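Local coordinates for bacterial transferase hexapeptide (Three repeats) family protein (Acinetobacter baumannii, PDB 4M9C) that probably transfers an acetyl group to a UDP-linked amino sugar during biosynthesis of UDP-N,N'-diacetylbacillosamine, at residues Gly6-Ser11 and Ser81-Asp86; Leu54-Lys59 and Lys64-Ala69. All coordinates share one frame; numbering follows the deposited sequence.

In the fold
Contacts 1 and 2 both lie on the Rossmann-like sheet of the PglD-type N-terminal domain, their centres about 6 Å apart. Strands 3-8 and 63-68 run side by side: Gly-6 N to Ala-65 O is 2.8 Å and Tyr-8 N to Thr-67 O is 2.9 Å, both probable hydrogen bonds. Helices 73-85 and 53-58 each pack on this pair, and Leu-82 and Leu-83 also touch Tyr-53 of the latter. Val-66 ties the contacts together, since it meets Phe-56 in contact 2 and also touches Tyr-8 and Leu-83 of contact 1. Phe-56 CE2 comes within 3.6 Å of Gly-6 N. No other subunit touches any of the four segments.

Contact 1: residues Gly6-Ser11 and Ser81-Asp86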
ATOM      1  N   GLY A   6      24.475   4.921  15.107  1.00 25.78           N
ATOM      2  CA  GLY A   6      24.051   6.262  14.757  1.00 27.14           C
ATOM      3  C   GLY A   6      23.040   6.250  13.627  1.00 28.68           C
ATOM      4  O   GLY A   6      23.148   5.445  12.692  1.00 28.80           O
ATOM      5  N   VAL A   7      22.048   7.133  13.724  1.00 29.63           N
ATOM      6  CA  VAL A   7      21.134   7.390  12.614  1.00 28.37           C
ATOM      7  C   VAL A   7      21.538   8.742  12.019  1.00 32.52           C
ATOM      8  O   VAL A   7      21.406   9.781  12.674  1.00 29.64           O
ATOM      9  CB  VAL A   7      19.655   7.433  13.085  1.00 26.15           C
ATOM     10  CG1 VAL A   7      18.727   7.880  11.949  1.00 23.97           C
ATOM     11  CG2 VAL A   7      19.221   6.075  13.654  1.00 22.98           C
ATOM     12  N   TYR A   8      22.044   8.730  10.790  1.00 28.25           N
ATOM     13  CA  TYR A   8      22.586   9.948  10.196  1.00 30.95           C
ATOM     14  C   TYR A   8      21.466  10.734   9.544  1.00 29.55           C
ATOM     15  O   TYR A   8      20.910  10.315   8.533  1.00 29.99           O
ATOM     16  CB  TYR A   8      23.676   9.619   9.177  1.00 30.89           C
ATOM     17  CG  TYR A   8      24.825  10.625   9.156  1.00 36.08           C
ATOM     18  CD1 TYR A   8      24.586  11.991   9.247  1.00 33.12           C
ATOM     19  CD2 TYR A   8      26.145  10.197   9.043  1.00 32.16           C
ATOM     20  CE1 TYR A   8      25.634  12.905   9.232  1.00 36.04           C
ATOM     21  CE2 TYR A   8      27.190  11.092   9.026  1.00 34.76           C
ATOM     22  CZ  TYR A   8      26.935  12.444   9.117  1.00 39.01           C
ATOM     23  OH  TYR A   8      27.993  13.329   9.098  1.00 42.90           O
ATOM     24  N   GLY A   9      21.129  11.868  10.144  1.00 32.13           N
ATOM     25  CA  GLY A   9      19.979  12.648   9.725  1.00 30.83           C
ATOM     26  C   GLY A   9      18.945  12.724  10.835  1.00 34.32           C
ATOM     27  O   GLY A   9      18.237  11.751  11.099  1.00 33.41           O
ATOM     28  N   ALA A  10      18.867  13.873  11.501  1.00 31.15           N
ATOM     29  CA  ALA A  10      17.870  14.092  12.536  1.00 29.53           C
ATOM     30  C   ALA A  10      16.571  14.545  11.887  1.00 32.33           C
ATOM     31  O   ALA A  10      15.486  14.109  12.271  1.00 36.10           O
ATOM     32  CB  ALA A  10      18.354  15.119  13.529  1.00 33.72           C
ATOM     33  N   SER A  11      16.685  15.398  10.879  1.00 30.17           N
ATOM     34  CA  SER A  11      15.511  15.900  10.165  1.00 32.55           C
ATOM     35  C   SER A  11      15.067  14.900   9.109  1.00 31.69           C
ATOM     36  O   SER A  11      15.643  13.814   8.994  1.00 32.63           O
ATOM     37  CB  SER A  11      15.821  17.238   9.482  1.00 32.28           C
ATOM     38  OG  SER A  11      16.249  18.196  10.429  1.00 52.23           O
ATOM     39  N   SER A  81      31.230   8.102   1.938  1.00 35.10           N
ATOM     40  CA  SER A  81      32.672   8.312   1.754  1.00 39.76           C
ATOM     41  C   SER A  81      33.318   8.789   3.055  1.00 37.45           C
ATOM     42  O   SER A  81      34.403   8.341   3.430  1.00 41.60           O
ATOM     43  CB  SER A  81      32.941   9.305   0.623  1.00 38.60           C
ATOM     44  OG  SER A  81      32.555   8.768  -0.630  1.00 42.53           O
ATOM     45  N   LEU A  82      32.627   9.691   3.742  1.00 36.21           N
ATOM     46  CA  LEU A  82      33.029  10.125   5.073  1.00 41.46           C
ATOM     47  C   LEU A  82      33.102   8.957   6.067  1.00 40.91           C
ATOM     48  O   LEU A  82      34.076   8.834   6.808  1.00 42.71           O
ATOM     49  CB  LEU A  82      32.064  11.197   5.581  1.00 41.05           C
ATOM     50  CG  LEU A  82      32.458  11.942   6.854  1.00 46.21           C
ATOM     51  CD1 LEU A  82      33.752  12.701   6.620  1.00 45.35           C
ATOM     52  CD2 LEU A  82      31.345  12.885   7.294  1.00 41.04           C
ATOM     53  N   LEU A  83      32.076   8.103   6.083  1.00 39.07           N
ATOM     54  CA  LEU A  83      32.023   6.981   7.030  1.00 39.02           C
ATOM     55  C   LEU A  83      33.088   5.922   6.754  1.00 39.81           C
ATOM     56  O   LEU A  83      33.596   5.287   7.679  1.00 44.75           O
ATOM     57  CB  LEU A  83      30.644   6.304   7.026  1.00 39.22           C
ATOM     58  CG  LEU A  83      29.411   7.037   7.559  1.00 40.05           C
ATOM     59  CD1 LEU A  83      28.154   6.214   7.282  1.00 41.51           C
ATOM     60  CD2 LEU A  83      29.540   7.324   9.029  1.00 35.95           C
ATOM     61  N   GLU A  84      33.412   5.716   5.485  1.00 37.36           N
ATOM     62  CA  GLU A  84      34.430   4.733   5.131  1.00 43.71           C
ATOM     63  C   GLU A  84      35.804   5.135   5.685  1.00 47.28           C
ATOM     64  O   GLU A  84      36.549   4.287   6.176  1.00 49.89           O
ATOM     65  CB  GLU A  84      34.477   4.516   3.614  1.00 44.98           C
ATOM     66  CG  GLU A  84      33.186   3.930   3.019  1.00 45.47           C
ATOM     67  CD  GLU A  84      33.098   2.419   3.164  1.00 50.99           C
ATOM     68  OE1 GLU A  84      34.102   1.799   3.578  1.00 60.61           O
ATOM     69  OE2 GLU A  84      32.027   1.846   2.855  1.00 51.30           O
ATOM     70  N   LYS A  85      36.123   6.428   5.625  1.00 43.97           N
ATOM     71  CA  LYS A  85      37.388   6.942   6.164  1.00 47.98           C
ATOM     72  C   LYS A  85      37.609   6.520   7.613  1.00 47.57           C
ATOM     73  O   LYS A  85      38.731   6.202   8.008  1.00 53.99           O
ATOM     74  CB  LYS A  85      37.459   8.474   6.068  1.00 47.49           C
ATOM     75  CG  LYS A  85      37.907   9.016   4.710  1.00 50.66           C
ATOM     76  N   ASP A  86      36.540   6.532   8.404  1.00 45.76           N
ATOM     77  CA  ASP A  86      36.640   6.200   9.823  1.00 43.40           C
ATOM     78  C   ASP A  86      36.309   4.735  10.087  1.00 46.81           C
ATOM     79  O   ASP A  86      36.232   4.305  11.242  1.00 50.37           O
ATOM     80  CB  ASP A  86      35.734   7.106  10.661  1.00 46.01           C
ATOM     81  CG  ASP A  86      36.217   8.550  10.699  1.00 52.53           C
ATOM     82  OD1 ASP A  86      37.202   8.824  11.421  1.00 55.00           O
ATOM     83  OD2 ASP A  86      35.607   9.411  10.024  1.00 50.10           O
TER
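The phenol ring of Tyr-8 offers an edge and its hydroxyl end, not a face, to helix residues Leu-82 and Leu-83. At the edge, close to the ring plane, lies Leu-83 CD2, 4.4 Å from Tyr-8 CE2. At the hydroxyl end, Tyr-8 OH has Leu-82 CD2 at 3.8 Å, the methyl being displaced from the ring plane. Neither segment places an atom over either face of the ring. The evidence is therefore of one leucine methyl at the ring edge and another against the hydroxyl oxygen, with the side chains of Tyr-8 and Leu-82 crossing nearly at right angles.

Leu-82 extends CG opposite its backbone nitrogen (chi1 -170°), which brings CD2 up to the hydroxyl. Only 103 Å² is buried in total, about half of it on Tyr-8, and the nearest alpha carbons, those of Tyr-8 and Leu-83, are 10.4 Å apart; side chains alone bridge the gap.

Strand 3-8 opens a Rossmann-like fold, and helix 73-85 is the helix of the beta-alpha-beta unit linking strand 63-68 to the parallel, adjacent strand 89-90. Just past Tyr-8 the chain enters a glycine-rich turn, where Gly-9 has a positive phi of 117°; a CB there would jam against the carbonyl oxygen of Tyr-8, which is why glycine is needed.

Around the contact, Tyr-8 also touches Val-66 and Ile-36 from neighbouring strands, while Leu-83 reaches Val-66, Ile-68 and Val-88. Beyond the last turn of the helix, Asp-86 OD2 is hydrogen-bonded to Tyr-53 OH.

Contact 2: residues Leu54-Lys59 and Lys64-Ala69; sequences LDFISK and KAVTIA
Apolar packing between Phe-56 and Val-66 forms the inner part of this contact. Phe-56 CZ lies 3.7 Å from Val-66 CG2, and CE1 approaches the same methyl equally closely, so the CE1-CZ bond meets one methyl branch obliquely. The first bond of the Phe-56 side chain does not point at the strand, yet chi1 of 173° carries the far end of the ring nearer to it. Along the same ring runs the aliphatic stem of Lys-64, its CD 4.0 Å from Phe-56 CE1, the two side chains passing each other in opposite directions. Farther out, Lys-59 CB packs on Lys-64 CE at 4.1 Å.

Polar contacts gather at the end of the lysine. Lys-64 CE passes Phe-56 O at 3.3 Å, a contact and not a bond. Lys-64 NZ makes two weak hydrogen bonds, to Ile-57 O at 3.1 Å and to Lys-59 O at 3.3 Å. Both are poorly directed: each oxygen lies beside the CE-NZ bond, almost as near to CE as to NZ. The chain is extended until its last torsion (chi4 70°), which turns the amine toward these carbonyls.

The units joined are helix 53-58 and the strand that follows it, 63-68, in the Rossmann-like domain; the axes of residues 54-58 and 64-68 approach to 10.2 Å, with an angle of 143° between their directions. Ile-4 of strand 3-8 touches Phe-56, Lys-59 and Lys-64.

Ile-57 O, at the C-terminal end of the helix, carries partial negative charge that probably favours the lysine ammonium; Lys-59 O, just past the helix, adds a second weak acceptor.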
ATOM      1  N   LEU A  54      31.812  14.273  14.526  1.00 41.10           N
ATOM      2  CA  LEU A  54      33.062  14.144  15.267  1.00 38.09           C
ATOM      3  C   LEU A  54      32.846  13.543  16.641  1.00 34.15           C
ATOM      4  O   LEU A  54      33.597  12.667  17.050  1.00 41.60           O
ATOM      5  CB  LEU A  54      33.789  15.490  15.384  1.00 41.81           C
ATOM      6  CG  LEU A  54      34.556  15.863  14.113  1.00 53.93           C
ATOM      7  CD1 LEU A  54      34.963  17.340  14.099  1.00 52.63           C
ATOM      8  CD2 LEU A  54      35.766  14.946  13.948  1.00 56.92           C
ATOM      9  N   ASP A  55      31.825  14.012  17.355  1.00 36.92           N
ATOM     10  CA  ASP A  55      31.541  13.474  18.686  1.00 40.59           C
ATOM     11  C   ASP A  55      31.104  12.013  18.622  1.00 39.93           C
ATOM     12  O   ASP A  55      31.511  11.201  19.451  1.00 37.26           O
ATOM     13  CB  ASP A  55      30.516  14.334  19.431  1.00 41.04           C
ATOM     14  CG  ASP A  55      31.098  15.675  19.873  1.00 57.15           C
ATOM     15  OD1 ASP A  55      32.282  15.704  20.290  1.00 57.07           O
ATOM     16  OD2 ASP A  55      30.385  16.699  19.787  1.00 59.36           O
ATOM     17  N   PHE A  56      30.295  11.673  17.625  1.00 35.84           N
ATOM     18  CA  PHE A  56      29.903  10.284  17.442  1.00 36.45           C
ATOM     19  C   PHE A  56      31.144   9.421  17.247  1.00 33.50           C
ATOM     20  O   PHE A  56      31.321   8.418  17.924  1.00 35.70           O
ATOM     21  CB  PHE A  56      28.962  10.129  16.239  1.00 33.27           C
ATOM     22  CG  PHE A  56      28.646   8.694  15.903  1.00 33.90           C
ATOM     23  CD1 PHE A  56      29.354   8.025  14.916  1.00 35.58           C
ATOM     24  CD2 PHE A  56      27.650   8.017  16.582  1.00 28.39           C
ATOM     25  CE1 PHE A  56      29.066   6.707  14.597  1.00 31.94           C
ATOM     26  CE2 PHE A  56      27.347   6.699  16.269  1.00 30.40           C
ATOM     27  CZ  PHE A  56      28.059   6.043  15.277  1.00 31.54           C
ATOM     28  N   ILE A  57      32.003   9.821  16.315  1.00 36.12           N
ATOM     29  CA  ILE A  57      33.218   9.071  16.028  1.00 36.84           C
ATOM     30  C   ILE A  57      34.126   8.985  17.259  1.00 45.78           C
ATOM     31  O   ILE A  57      34.832   7.995  17.452  1.00 47.03           O
ATOM     32  CB  ILE A  57      34.006   9.715  14.873  1.00 43.24           C
ATOM     33  CG1 ILE A  57      33.260   9.537  13.549  1.00 44.46           C
ATOM     34  CG2 ILE A  57      35.394   9.112  14.778  1.00 48.82           C
ATOM     35  CD1 ILE A  57      33.080   8.093  13.139  1.00 42.02           C
ATOM     36  N   SER A  58      34.106  10.023  18.092  1.00 43.69           N
ATOM     37  CA  SER A  58      35.014  10.081  19.234  1.00 47.73           C
ATOM     38  C   SER A  58      34.559   9.198  20.399  1.00 52.36           C
ATOM     39  O   SER A  58      35.338   8.930  21.315  1.00 46.81           O
ATOM     40  CB  SER A  58      35.220  11.530  19.700  1.00 49.53           C
ATOM     41  OG  SER A  58      34.120  11.990  20.469  1.00 53.55           O
ATOM     42  N   LYS A  59      33.308   8.734  20.364  1.00 45.24           N
ATOM     43  CA  LYS A  59      32.799   7.911  21.458  1.00 46.77           C
ATOM     44  C   LYS A  59      33.713   6.723  21.733  1.00 47.51           C
ATOM     45  O   LYS A  59      34.321   6.171  20.812  1.00 46.58           O
ATOM     46  CB  LYS A  59      31.382   7.402  21.172  1.00 45.62           C
ATOM     47  CG  LYS A  59      30.308   8.469  21.185  1.00 47.23           C
ATOM     48  CD  LYS A  59      30.053   8.978  22.589  1.00 52.22           C
ATOM     49  CE  LYS A  59      29.067  10.140  22.579  1.00 53.99           C
ATOM     50  NZ  LYS A  59      28.933  10.778  23.923  1.00 55.57           N
ATOM     51  N   LYS A  64      31.282   0.798  15.916  1.00 36.50           N
ATOM     52  CA  LYS A  64      30.311   1.822  15.567  1.00 37.02           C
ATOM     53  C   LYS A  64      29.636   1.452  14.241  1.00 34.70           C
ATOM     54  O   LYS A  64      30.295   1.006  13.301  1.00 35.51           O
ATOM     55  CB  LYS A  64      30.974   3.203  15.480  1.00 37.53           C
ATOM     56  CG  LYS A  64      31.721   3.640  16.754  1.00 37.78           C
ATOM     57  CD  LYS A  64      32.076   5.108  16.709  1.00 43.32           C
ATOM     58  CE  LYS A  64      32.941   5.527  17.903  1.00 44.17           C
ATOM     59  NZ  LYS A  64      34.305   4.939  17.799  1.00 47.05           N
ATOM     60  N   ALA A  65      28.320   1.624  14.183  1.00 32.04           N
ATOM     61  CA  ALA A  65      27.547   1.321  12.981  1.00 33.73           C
ATOM     62  C   ALA A  65      26.516   2.420  12.733  1.00 28.34           C
ATOM     63  O   ALA A  65      26.000   3.038  13.671  1.00 26.79           O
ATOM     64  CB  ALA A  65      26.865  -0.039  13.118  1.00 31.39           C
ATOM     65  N   VAL A  66      26.216   2.667  11.467  1.00 29.73           N
ATOM     66  CA  VAL A  66      25.324   3.762  11.125  1.00 29.37           C
ATOM     67  C   VAL A  66      24.322   3.363  10.042  1.00 25.60           C
ATOM     68  O   VAL A  66      24.657   2.640   9.107  1.00 25.26           O
ATOM     69  CB  VAL A  66      26.135   4.991  10.664  1.00 30.16           C
ATOM     70  CG1 VAL A  66      25.253   5.981   9.892  1.00 29.32           C
ATOM     71  CG2 VAL A  66      26.810   5.666  11.860  1.00 30.41           C
ATOM     72  N   THR A  67      23.088   3.829  10.192  1.00 26.43           N
ATOM     73  CA  THR A  67      22.144   3.839   9.083  1.00 26.28           C
ATOM     74  C   THR A  67      21.920   5.298   8.697  1.00 26.95           C
ATOM     75  O   THR A  67      21.676   6.156   9.552  1.00 27.10           O
ATOM     76  CB  THR A  67      20.795   3.140   9.434  1.00 23.09           C
ATOM     77  OG1 THR A  67      19.861   3.338   8.365  1.00 27.42           O
ATOM     78  CG2 THR A  67      20.203   3.730  10.704  1.00 22.56           C
ATOM     79  N   ILE A  68      22.036   5.586   7.407  1.00 28.12           N
ATOM     80  CA  ILE A  68      21.878   6.946   6.918  1.00 24.26           C
ATOM     81  C   ILE A  68      20.414   7.149   6.536  1.00 28.21           C
ATOM     82  O   ILE A  68      19.938   6.574   5.564  1.00 26.72           O
ATOM     83  CB  ILE A  68      22.776   7.178   5.694  1.00 29.37           C
ATOM     84  CG1 ILE A  68      24.257   7.020   6.088  1.00 30.76           C
ATOM     85  CG2 ILE A  68      22.489   8.553   5.059  1.00 30.67           C
ATOM     86  CD1 ILE A  68      25.207   6.843   4.897  1.00 30.03           C
ATOM     87  N   ALA A  69      19.703   7.962   7.309  1.00 27.08           N
ATOM     88  CA  ALA A  69      18.287   8.209   7.073  1.00 26.08           C
ATOM     89  C   ALA A  69      18.055   9.153   5.888  1.00 30.19           C
ATOM     90  O   ALA A  69      16.961   9.211   5.324  1.00 31.13           O
ATOM     91  CB  ALA A  69      17.654   8.790   8.335  1.00 26.40           C
TER